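Local structure of GrgF (Penicillium sp. sh18, 6LZH) at residues G18-G23 and A73-P78. The protein acts as a polyketide transferase of the alpha/beta hydrolase fold in the biosynthesis of gregatin A, a fungal polyketide with an alkylated furanone core. Sequence-based numbering, arbitrary orientation.
Sequences GLTLRG and ASDGEP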
loop_
_atom_site.group_PDB
_atom_site.type_symbol
_atom_site.label_atom_id
_atom_site.label_comp_id
_atom_site.label_asym_id
_atom_site.label_seq_id
_atom_site.Cartn_x
_atom_site.Cartn_y
_atom_site.Cartn_z
ATOM N N GLY A 18 9.536 13.854 -3.470
ATOM C CA GLY A 18 9.750 15.098 -4.182
ATOM C C GLY A 18 8.672 16.153 -4.080
ATOM O O GLY A 18 8.730 17.139 -4.826
ATOM N N LEU A 19 7.698 15.997 -3.194
ATOM C CA LEU A 19 6.638 16.985 -3.062
ATOM C C LEU A 19 6.974 18.000 -1.978
ATOM O O LEU A 19 7.644 17.676 -0.996
ATOM C CB LEU A 19 5.316 16.308 -2.697
ATOM C CG LEU A 19 4.900 15.174 -3.623
ATOM C CD1 LEU A 19 3.843 14.360 -2.956
ATOM C CD2 LEU A 19 4.392 15.768 -4.911
ATOM N N THR A 20 6.461 19.224 -2.145
ATOM C CA THR A 20 6.447 20.215 -1.076
ATOM C C THR A 20 5.102 20.152 -0.364
ATOM O O THR A 20 4.055 20.333 -0.989
ATOM C CB THR A 20 6.670 21.629 -1.616
ATOM O OG1 THR A 20 7.954 21.717 -2.238
ATOM C CG2 THR A 20 6.614 22.625 -0.478
ATOM N N LEU A 21 5.129 19.882 0.931
ATOM C CA LEU A 21 3.944 19.970 1.768
ATOM C C LEU A 21 4.031 21.254 2.568
ATOM O O LEU A 21 5.118 21.649 2.994
ATOM C CB LEU A 21 3.849 18.785 2.726
ATOM C CG LEU A 21 3.885 17.389 2.098
ATOM C CD1 LEU A 21 3.569 16.347 3.162
ATOM C CD2 LEU A 21 2.918 17.280 0.916
ATOM N N ARG A 22 2.893 21.893 2.786
ATOM C CA ARG A 22 2.882 23.199 3.434
ATOM C C ARG A 22 1.960 23.174 4.635
ATOM O O ARG A 22 0.970 22.434 4.667
ATOM C CB ARG A 22 2.454 24.299 2.438
ATOM C CG ARG A 22 3.403 24.404 1.235
ATOM C CD ARG A 22 3.047 25.495 0.211
ATOM N NE ARG A 22 4.047 25.529 -0.862
ATOM C CZ ARG A 22 4.040 24.727 -1.929
ATOM N NH1 ARG A 22 3.073 23.840 -2.108
ATOM N NH2 ARG A 22 5.002 24.820 -2.837
ATOM N N GLY A 23 2.295 23.989 5.624
ATOM C CA GLY A 23 1.517 23.980 6.830
ATOM C C GLY A 23 1.901 25.108 7.753
ATOM O O GLY A 23 2.504 26.107 7.343
ATOM N N ALA A 73 -2.920 23.791 0.595
ATOM C CA ALA A 73 -1.769 24.497 0.039
ATOM C C ALA A 73 -0.635 23.579 -0.419
ATOM O O ALA A 73 0.358 24.077 -0.959
ATOM C CB ALA A 73 -1.226 25.490 1.071
ATOM N N SER A 74 -0.740 22.269 -0.206
ATOM C CA SER A 74 0.364 21.361 -0.492
ATOM C C SER A 74 0.385 20.956 -1.959
ATOM O O SER A 74 -0.647 20.932 -2.635
ATOM C CB SER A 74 0.281 20.104 0.390
ATOM O OG SER A 74 0.667 20.441 1.715
ATOM N N ASP A 75 1.585 20.633 -2.442
ATOM C CA ASP A 75 1.751 20.042 -3.762
ATOM C C ASP A 75 1.041 18.696 -3.832
ATOM O O ASP A 75 0.643 18.120 -2.822
ATOM C CB ASP A 75 3.231 19.816 -4.094
ATOM C CG ASP A 75 3.988 21.102 -4.350
ATOM O OD1 ASP A 75 3.361 22.177 -4.412
ATOM O OD2 ASP A 75 5.223 21.023 -4.471
ATOM N N GLY A 76 0.926 18.180 -5.055
ATOM C CA GLY A 76 0.423 16.842 -5.271
ATOM C C GLY A 76 -0.682 16.785 -6.302
ATOM O O GLY A 76 -1.613 17.597 -6.260
ATOM N N GLU A 77 -0.593 15.834 -7.232
ATOM C CA GLU A 77 -1.601 15.619 -8.262
ATOM C C GLU A 77 -1.916 14.135 -8.372
ATOM O O GLU A 77 -1.012 13.304 -8.224
ATOM C CB GLU A 77 -1.130 16.136 -9.630
ATOM C CG GLU A 77 -0.896 17.626 -9.685
ATOM C CD GLU A 77 -2.184 18.410 -9.658
ATOM O OE1 GLU A 77 -3.216 17.886 -10.127
ATOM O OE2 GLU A 77 -2.164 19.556 -9.177
ATOM N N PRO A 78 -3.187 13.760 -8.588
ATOM C CA PRO A 78 -4.387 14.605 -8.581
ATOM C C PRO A 78 -4.666 15.209 -7.199
ATOM O O PRO A 78 -4.167 14.683 -6.198
ATOM C CB PRO A 78 -5.515 13.636 -8.959
ATOM C CG PRO A 78 -4.829 12.417 -9.527
ATOM C CD PRO A 78 -3.513 12.343 -8.827
HETATM O O HOH W 1 6.308 23.243 -5.140
#
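R22 and D75 form a salt bridge where strand 20-26 of the alpha/beta hydrolase sheet meets the loop that runs from strand 62-66 to helix 84-99. The two segments run in nearly opposite directions. T20 is gripped at both its backbone polar atoms: its O accepts the D75 N-H at 2.9 Å, the donor almost in line with the carbonyl, while its N-H reaches D75 OD2 at 3.2 Å from above the carboxylate plane. Two residues further along the strand, R22 N donates to S74 OG at 2.9 Å in a nearly straight bond (166°), and OG also pairs with D67 O, so this buried hydroxyl has two backbone partners.

The R22 chain is extended from CG to NE, with CG anti to the carbonyl carbon (chi1 -60°), and this carries the guanidinium past A73 to D75. NH1 serves two acceptors, A73 O at 3.0 Å and, within the guanidinium plane, D75 OD1 at 2.9 Å; the two planar groups are turned 62° apart. NE makes a salt bridge with E12 OE1 of the adjacent strand 9-14, so the side chain joins the loop and that strand to strand 20-26. A methionine in place of this arginine would probably leave A73 O without this donor and the carboxylates of D75 and E12 without their shared positive mate. One face of the guanidinium lies against T20 CG2, 3.5 Å above its centre. At the guanidinium edge, in its plane, a water accepts from R22 NH2 and donates to D75 OD2, 2.6 Å from that oxygen.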